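Local coordinates for protein glutaredoxin (Populus tremula x Populus tremuloides, PDB 2E7P) that binds a [2Fe-2S] cluster together with glutathione and probably reduces protein and low-molecular-weight disulfides with glutathione as the electron source, at residues N34-L39 against D88-K93; T41-S46 against E98-L103; A8-A13 against Q62-H67. All blocks are in the same frame, centred on the assembly; numbering follows the deposited sequence.

Interaction 1. Residues N34-L39 against D88-K93. With GSH (glutathione), chain H; GSH (glutathione), chain G.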
# COMPACT_ATOMS: atom_id res chain seq x y z
N ASN C 34 6.01 2.88 1.47
CA ASN C 34 6.46 4.26 1.15
C ASN C 34 6.68 5.20 2.34
O ASN C 34 7.57 6.03 2.31
CB ASN C 34 5.51 4.91 0.15
CG ASN C 34 5.48 4.14 -1.18
OD1 ASN C 34 6.44 3.44 -1.50
ND2 ASN C 34 4.37 4.22 -1.91
N ARG C 35 5.85 5.08 3.37
CA ARG C 35 6.00 5.86 4.62
C ARG C 35 7.33 5.49 5.34
O ARG C 35 8.08 6.36 5.80
CB ARG C 35 4.78 5.62 5.53
CG ARG C 35 4.77 6.40 6.90
CD ARG C 35 4.82 7.92 6.75
NE ARG C 35 4.81 8.57 8.06
CZ ARG C 35 5.54 9.64 8.40
NH1 ARG C 35 6.35 10.20 7.51
NH2 ARG C 35 5.46 10.13 9.65
N VAL C 36 7.64 4.21 5.41
CA VAL C 36 8.95 3.81 5.92
C VAL C 36 10.11 4.40 5.12
O VAL C 36 11.07 4.93 5.68
CB VAL C 36 9.06 2.28 6.01
CG1 VAL C 36 10.53 1.83 6.16
CG2 VAL C 36 8.21 1.81 7.19
N LYS C 37 10.01 4.34 3.80
CA LYS C 37 11.02 4.91 2.92
C LYS C 37 11.17 6.41 3.16
O LYS C 37 12.29 6.93 3.17
CB LYS C 37 10.61 4.64 1.45
CG LYS C 37 10.82 3.17 1.04
CD LYS C 37 10.03 2.88 -0.19
CE LYS C 37 9.96 1.36 -0.48
NZ LYS C 37 9.40 1.13 -1.82
N GLN C 38 10.03 7.10 3.30
CA GLN C 38 10.00 8.53 3.63
C GLN C 38 10.76 8.83 4.93
O GLN C 38 11.59 9.71 4.98
CB GLN C 38 8.55 9.02 3.76
CG GLN C 38 8.44 10.56 3.98
CD GLN C 38 7.01 11.03 4.04
OE1 GLN C 38 6.15 10.36 4.59
NE2 GLN C 38 6.74 12.22 3.48
N LEU C 39 10.45 8.08 5.98
CA LEU C 39 11.12 8.23 7.27
C LEU C 39 12.60 7.92 7.22
O LEU C 39 13.39 8.62 7.82
CB LEU C 39 10.43 7.34 8.33
CG LEU C 39 9.05 7.93 8.67
CD1 LEU C 39 8.15 6.94 9.43
CD2 LEU C 39 9.25 9.32 9.41
N ASP C 88 4.41 0.98 11.66
CA ASP C 88 4.10 1.51 12.97
C ASP C 88 5.37 1.61 13.82
O ASP C 88 5.61 2.65 14.42
CB ASP C 88 3.04 0.68 13.72
CG ASP C 88 1.67 0.82 13.12
OD1 ASP C 88 1.43 1.73 12.29
OD2 ASP C 88 0.80 -0.00 13.45
N THR C 89 6.17 0.54 13.85
CA THR C 89 7.45 0.58 14.57
C THR C 89 8.34 1.74 14.13
O THR C 89 8.88 2.48 15.00
CB THR C 89 8.25 -0.74 14.44
OG1 THR C 89 7.40 -1.85 14.72
CG2 THR C 89 9.40 -0.73 15.44
N VAL C 90 8.54 1.88 12.81
CA VAL C 90 9.46 2.91 12.32
C VAL C 90 8.96 4.34 12.65
O VAL C 90 9.76 5.22 13.02
CB VAL C 90 9.80 2.78 10.80
CG1 VAL C 90 10.72 3.94 10.36
CG2 VAL C 90 10.49 1.47 10.52
N VAL C 91 7.65 4.55 12.50
CA VAL C 91 7.02 5.83 12.85
C VAL C 91 7.30 6.12 14.34
O VAL C 91 7.76 7.19 14.69
CB VAL C 91 5.48 5.81 12.59
CG1 VAL C 91 4.78 7.04 13.22
CG2 VAL C 91 5.15 5.75 11.07
N GLU C 92 7.05 5.14 15.20
CA GLU C 92 7.36 5.29 16.65
C GLU C 92 8.83 5.63 16.98
O GLU C 92 9.10 6.51 17.81
CB GLU C 92 6.93 4.02 17.37
CG GLU C 92 6.63 4.19 18.85
CD GLU C 92 6.06 2.88 19.42
OE1 GLU C 92 4.82 2.83 19.76
OE2 GLU C 92 6.85 1.91 19.49
N LYS C 93 9.77 4.93 16.36
CA LYS C 93 11.21 5.25 16.50
C LYS C 93 11.56 6.69 16.08
O LYS C 93 12.32 7.41 16.77
CB LYS C 93 12.07 4.26 15.70
CG LYS C 93 11.84 2.78 16.13
CD LYS C 93 12.38 2.53 17.53
CE LYS C 93 12.53 1.01 17.84
NZ LYS C 93 12.24 0.76 19.29
N1 GSH H . 1.03 -2.99 11.38
CA1 GSH H . 1.75 -3.30 10.14
C1 GSH H . 2.86 -2.31 9.99
O11 GSH H . 3.81 -2.47 9.17
O12 GSH H . 2.81 -1.31 10.75
CB1 GSH H . 0.76 -3.31 8.96
CG1 GSH H . 1.40 -3.77 7.63
CD1 GSH H . 0.36 -4.18 6.62
OE1 GSH H . -0.83 -4.23 6.90
N2 GSH H . 0.82 -4.58 5.44
CA2 GSH H . -0.09 -5.05 4.39
C2 GSH H . 0.46 -6.36 3.86
O2 GSH H . 1.67 -6.66 3.96
CB2 GSH H . -0.16 -3.98 3.24
SG2 GSH H . -0.68 -2.22 3.39
N3 GSH H . -0.39 -7.21 3.29
CA3 GSH H . 0.06 -8.46 2.73
C3 GSH H . 0.90 -8.14 1.51
O31 GSH H . 0.72 -7.11 0.82
O32 GSH H . 1.78 -8.96 1.20
N1 GSH G . 2.44 2.87 -11.46
CA1 GSH G . 2.86 4.20 -11.01
C1 GSH G . 4.07 4.56 -11.82
O11 GSH G . 4.59 5.70 -11.77
O12 GSH G . 4.56 3.66 -12.52
CB1 GSH G . 3.23 4.05 -9.52
CG1 GSH G . 3.72 5.33 -8.79
CD1 GSH G . 3.52 5.24 -7.26
OE1 GSH G . 3.03 4.24 -6.75
N2 GSH G . 3.92 6.28 -6.52
CA2 GSH G . 3.72 6.37 -5.08
C2 GSH G . 2.71 7.46 -4.88
O2 GSH G . 2.71 8.40 -5.66
CB2 GSH G . 4.99 6.89 -4.45
SG2 GSH G . 6.27 5.62 -4.45
N3 GSH G . 1.86 7.43 -3.84
CA3 GSH G . 0.87 8.47 -3.54
C3 GSH G . 1.54 9.73 -3.02
O31 GSH G . 2.78 9.77 -2.80
O32 GSH G . 0.85 10.74 -2.81
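Oxygen O12 of one glutathione (chain H) accepts a hydrogen bond from the backbone of Asp88, with N to O12 measuring 2.9 Å and a nearly straight N-H...O angle of 175°. Cys87 N binds the same glutathione, so the first turn of helix 87-95 presents two amides to the ligand, as in the glutathione site of the thioredoxin fold of glutaredoxins; the positive end of the helix would favour a carboxylate there. Behind this turn the helix packs on helix 31-42. The short segments run nearly alongside each other, their axes 26° apart and 9.6 Å at closest approach, and the contact between them is mainly aliphatic. Leu39 CD1 meets Val91 CG2 at 3.6 Å, the tightest contact across the pair. Leu39 CB lies 4.0 Å from Val90 CG1. One turn earlier on helix 31-42, Val36 meets Val90 at about a right angle, CG2 to CG2 at 4.1 Å, and both also touch Val77 of strand 76-79, which closes the seam from the sheet side. On another face of helix 31-42, Asn34 ND2 lies 3.5 Å from SG2 of a second glutathione (chain G), which a neighbouring subunit binds, and the asparagine also packs on Tyr29 of that subunit. An alanine here would remove the amide, which would probably leave SG2 without this polar neighbour and open a gap beside that tyrosine. The Arg35 chain bends at chi2 (60°), which turns its guanidinium forward along the helix, toward Gln38 and Leu39, with NE beside Val91 CG2; one face receives Leu39 CD1, 3.9 Å above the plane and over its centre. Arg35 NH1 then reaches Gln38 OE1 at 2.9 Å, approaching from above the carbonyl plane and not along a lone pair.

Interaction 2. Residues T41-S46 against E98-L103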
# COMPACT_ATOMS: atom_id res chain seq x y z
N THR C 41 14.56 8.18 4.39
CA THR C 41 15.12 9.29 3.61
C THR C 41 15.19 10.56 4.46
O THR C 41 16.16 11.31 4.37
CB THR C 41 14.26 9.55 2.35
OG1 THR C 41 14.22 8.36 1.54
CG2 THR C 41 14.76 10.74 1.50
N GLN C 42 14.17 10.81 5.29
CA GLN C 42 14.15 12.01 6.13
C GLN C 42 15.33 12.02 7.12
O GLN C 42 15.96 13.04 7.32
CB GLN C 42 12.83 12.13 6.89
CG GLN C 42 12.79 13.33 7.90
CD GLN C 42 11.49 13.39 8.67
OE1 GLN C 42 10.91 12.36 9.01
NE2 GLN C 42 11.01 14.59 8.94
N VAL C 43 15.65 10.85 7.67
CA VAL C 43 16.77 10.77 8.61
C VAL C 43 18.14 10.66 7.86
O VAL C 43 19.18 10.54 8.49
CB VAL C 43 16.50 9.66 9.65
CG1 VAL C 43 16.69 8.29 9.03
CG2 VAL C 43 17.37 9.82 10.93
N GLY C 44 18.14 10.76 6.53
CA GLY C 44 19.36 10.63 5.72
C GLY C 44 20.02 9.26 5.65
O GLY C 44 21.22 9.15 5.39
N ALA C 45 19.26 8.20 5.86
CA ALA C 45 19.81 6.84 5.86
C ALA C 45 19.86 6.32 4.42
O ALA C 45 18.99 6.67 3.63
CB ALA C 45 18.93 5.94 6.67
N SER C 46 20.87 5.51 4.09
CA SER C 46 20.79 4.71 2.85
C SER C 46 20.24 3.34 3.20
O SER C 46 20.50 2.82 4.29
CB SER C 46 22.17 4.52 2.19
OG SER C 46 23.00 5.65 2.39
N GLU C 98 14.47 7.82 18.21
CA GLU C 98 15.24 6.64 18.47
C GLU C 98 15.82 6.05 17.19
O GLU C 98 16.67 5.18 17.24
CB GLU C 98 14.37 5.65 19.25
CG GLU C 98 14.33 6.02 20.74
CD GLU C 98 13.30 5.24 21.53
OE1 GLU C 98 12.60 4.40 20.91
OE2 GLU C 98 13.18 5.49 22.75
N LEU C 99 15.35 6.55 16.04
CA LEU C 99 15.71 6.02 14.73
C LEU C 99 17.15 6.34 14.38
O LEU C 99 17.88 5.46 13.97
CB LEU C 99 14.75 6.55 13.65
CG LEU C 99 14.82 6.00 12.22
CD1 LEU C 99 14.67 4.47 12.26
CD2 LEU C 99 13.74 6.68 11.37
N LEU C 100 17.57 7.58 14.61
CA LEU C 100 18.96 7.93 14.37
C LEU C 100 20.00 7.09 15.19
O LEU C 100 20.89 6.53 14.59
CB LEU C 100 19.21 9.45 14.40
CG LEU C 100 20.65 9.83 14.09
CD1 LEU C 100 21.00 9.57 12.62
CD2 LEU C 100 20.94 11.25 14.53
N PRO C 101 19.90 7.04 16.55
CA PRO C 101 20.78 6.11 17.30
C PRO C 101 20.82 4.66 16.81
O PRO C 101 21.90 4.08 16.76
CB PRO C 101 20.23 6.18 18.73
CG PRO C 101 19.57 7.50 18.82
CD PRO C 101 19.09 7.87 17.46
N LEU C 102 19.69 4.09 16.39
CA LEU C 102 19.70 2.71 15.84
C LEU C 102 20.65 2.62 14.65
O LEU C 102 21.44 1.64 14.53
CB LEU C 102 18.31 2.27 15.38
CG LEU C 102 17.27 1.87 16.43
CD1 LEU C 102 15.94 1.75 15.72
CD2 LEU C 102 17.69 0.55 17.09
N LEU C 103 20.55 3.62 13.78
CA LEU C 103 21.32 3.66 12.53
C LEU C 103 22.80 3.83 12.85
O LEU C 103 23.66 3.14 12.29
CB LEU C 103 20.82 4.80 11.63
CG LEU C 103 19.45 4.61 11.01
CD1 LEU C 103 18.96 5.90 10.30
CD2 LEU C 103 19.45 3.42 10.05
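Val43 faces Leu99, Leu100 and Leu103, and its side chain can be traced outward from the end of helix 31-42 into the side of helix 99-110. Helix 31-42 is the connection of a beta-alpha-beta crossover of the thioredoxin fold, joining parallel strands 22-26 and 48-51, and its chain turns away here in a Schellman motif. Gly44 makes that turn with a positive phi of 69°, a conformation that by itself favours glycine. The valine's branch point stands back from the leucines: the nearest atom of the other segment to Val43 CB is Leu99 CD2, at 4.4 Å. Beyond CB the two methyls divide the work. With chi1 at 75°, CG1 is set between the backbone N and the carbonyl carbon, and from there it points at the first turns of the opposing helix. It meets Leu103 CD1 at 3.5 Å, the two side chains reaching toward each other tip to tip, and Leu99 CD2 at 4.1 Å. The other methyl, CG2, goes to the more exposed flank, where it lies 3.9 Å from Leu100 CB and 4.0 Å from Leu100 CD1. One valine thus touches three residues spread over a single turn and apolar on each count. Leu99 and Leu103 also touch Ile79 of strand 76-79, so the contact continues inward to the sheet, while Leu100 stays on the surface. Past the turn, Ala45 comes back against the same leucine: its CB is 3.6 Å from Leu103 CD1, the methyl that also receives Val43 CG1.

Interaction 3. Residues A8-A13 against Q62-H67. With GSH (glutathione), chain H.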
# COMPACT_ATOMS: atom_id res chain seq x y z
N ALA C 8 15.80 -23.32 1.68
CA ALA C 8 16.39 -22.47 0.67
C ALA C 8 15.86 -21.03 0.78
O ALA C 8 16.66 -20.08 0.79
CB ALA C 8 16.11 -23.02 -0.73
N ALA C 9 14.54 -20.89 0.84
CA ALA C 9 13.87 -19.58 0.93
C ALA C 9 14.21 -18.88 2.24
O ALA C 9 14.45 -17.68 2.26
CB ALA C 9 12.38 -19.74 0.79
N LEU C 10 14.23 -19.64 3.33
CA LEU C 10 14.60 -19.09 4.61
C LEU C 10 16.05 -18.61 4.58
O LEU C 10 16.37 -17.52 5.09
CB LEU C 10 14.41 -20.13 5.71
CG LEU C 10 14.83 -19.67 7.11
CD1 LEU C 10 14.02 -18.43 7.57
CD2 LEU C 10 14.68 -20.81 8.09
N LYS C 11 16.91 -19.43 3.98
CA LYS C 11 18.32 -19.11 3.79
C LYS C 11 18.47 -17.80 3.03
O LYS C 11 19.20 -16.91 3.47
CB LYS C 11 19.04 -20.24 3.03
CG LYS C 11 20.55 -20.04 2.95
CD LYS C 11 21.26 -21.27 2.44
CE LYS C 11 22.60 -21.44 3.15
NZ LYS C 11 23.68 -20.66 2.48
N LYS C 12 17.75 -17.70 1.91
CA LYS C 12 17.79 -16.52 1.04
C LYS C 12 17.26 -15.26 1.76
O LYS C 12 17.90 -14.20 1.72
CB LYS C 12 17.03 -16.81 -0.26
CG LYS C 12 17.08 -15.69 -1.25
CD LYS C 12 16.20 -16.00 -2.42
CE LYS C 12 16.57 -15.20 -3.64
NZ LYS C 12 16.17 -15.94 -4.86
N ALA C 13 16.13 -15.38 2.48
CA ALA C 13 15.61 -14.25 3.28
C ALA C 13 16.60 -13.74 4.33
O ALA C 13 16.83 -12.54 4.47
CB ALA C 13 14.25 -14.61 3.94
N GLN C 62 8.43 -14.16 1.60
CA GLN C 62 7.50 -13.57 2.55
C GLN C 62 7.06 -14.55 3.63
O GLN C 62 7.08 -14.20 4.81
CB GLN C 62 6.27 -13.01 1.86
CG GLN C 62 5.45 -12.02 2.77
CD GLN C 62 4.51 -11.15 1.97
OE1 GLN C 62 4.70 -10.99 0.77
NE2 GLN C 62 3.50 -10.56 2.62
N SER C 63 6.70 -15.78 3.25
CA SER C 63 6.33 -16.77 4.26
C SER C 63 7.53 -17.21 5.10
O SER C 63 7.41 -17.39 6.32
CB SER C 63 5.50 -17.95 3.68
OG SER C 63 6.27 -18.71 2.80
N ALA C 64 8.72 -17.31 4.49
CA ALA C 64 9.97 -17.47 5.26
C ALA C 64 10.12 -16.34 6.27
O ALA C 64 10.58 -16.56 7.40
CB ALA C 64 11.20 -17.49 4.32
N LEU C 65 9.80 -15.11 5.88
CA LEU C 65 9.93 -14.01 6.81
C LEU C 65 8.87 -14.13 7.92
O LEU C 65 9.16 -13.83 9.08
CB LEU C 65 9.82 -12.64 6.11
CG LEU C 65 11.08 -12.16 5.37
CD1 LEU C 65 10.67 -11.05 4.38
CD2 LEU C 65 12.12 -11.65 6.36
N ALA C 66 7.68 -14.59 7.56
CA ALA C 66 6.63 -14.85 8.53
C ALA C 66 7.07 -15.87 9.57
O ALA C 66 7.05 -15.60 10.78
CB ALA C 66 5.36 -15.27 7.84
N HIS C 67 7.54 -17.03 9.10
CA HIS C 67 8.00 -18.08 10.01
C HIS C 67 9.15 -17.59 10.90
O HIS C 67 9.22 -17.89 12.10
CB HIS C 67 8.48 -19.29 9.22
CG HIS C 67 7.37 -20.18 8.75
ND1 HIS C 67 6.55 -20.87 9.61
CD2 HIS C 67 6.97 -20.53 7.50
CE1 HIS C 67 5.68 -21.59 8.92
NE2 HIS C 67 5.93 -21.41 7.63
N1 GSH H . 1.03 -2.99 11.38
CA1 GSH H . 1.75 -3.30 10.14
C1 GSH H . 2.86 -2.31 9.99
O11 GSH H . 3.81 -2.47 9.17
O12 GSH H . 2.81 -1.31 10.75
CB1 GSH H . 0.76 -3.31 8.96
CG1 GSH H . 1.40 -3.77 7.63
CD1 GSH H . 0.36 -4.18 6.62
OE1 GSH H . -0.83 -4.23 6.90
N2 GSH H . 0.82 -4.58 5.44
CA2 GSH H . -0.09 -5.05 4.39
C2 GSH H . 0.46 -6.36 3.86
O2 GSH H . 1.67 -6.66 3.96
CB2 GSH H . -0.16 -3.98 3.24
SG2 GSH H . -0.68 -2.22 3.39
N3 GSH H . -0.39 -7.21 3.29
CA3 GSH H . 0.06 -8.46 2.73
C3 GSH H . 0.90 -8.14 1.51
O31 GSH H . 0.72 -7.11 0.82
O32 GSH H . 1.78 -8.96 1.20
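Ala64 gives up more surface to this contact than any other residue of either segment, and it does so with one methyl pressed against the backbone of helix 3-18. Its CB lies 3.8 Å from Leu10 CA and 3.9 Å from Ala9 O. The methyl of Ala13, one turn further along, flanks it at 4.2 Å, CB to CB. Because small side chains meet where the helices pass, the backbones come close: Leu10 CA and Ala64 CA are 4.9 Å apart, and the axes of the short segments approach to 8.5 Å while crossing at -81°, almost perpendicular. Ala13 comes next in buried surface. Its CB touches Leu65 CG at 4.3 Å as well as Ala64, so it fills the corner between two successive residues of helix 58-69. Leu10 meets the Ala64 methyl most closely with its CA, and its side chain adds to the contact: with CG anti to the backbone N (chi1 177°), it runs roughly alongside helix 58-69 and sets CD1 3.9 Å from Ala64 O. On a different face of the same helix, Gln62 points away from helix 3-18 toward glutathione. Its extended chain carries NE2 to O32 of the ligand's glycine carboxylate at 2.7 Å, in a nearly straight bond (177°), and the same nitrogen also donates to Gly72 O. Helix 58-69 therefore lies between two partners, the N-terminal helix and the ligand. Further out, Leu10 touches Trp68 of helix 58-69; inward, Leu65 reaches Asn76 and Phe78 of strand 76-79, placing the crossed helices 3-18 and 58-69 together on one face of the four-stranded sheet.

The three contacts frame the sheet of the thioredoxin fold from both faces. Interactions 1 and 2 are neighbours, with centres about 10 Å apart: both use helix 31-42, and their other halves lie on consecutive helices, 87-95 and 99-110, joined where Lys93 O probably accepts bonds from Glu98 N and Leu99 N. Interaction 3 pairs helices 3-18 and 58-69 on the opposite side of the chain's centre, about 23 Å from interaction 1 and 26 Å from interaction 2, centre to centre. Along the chain the segments of every pair of contacts alternate. Interactions 1 and 3 do not touch, yet both reach the same glutathione, one at each end of the tripeptide.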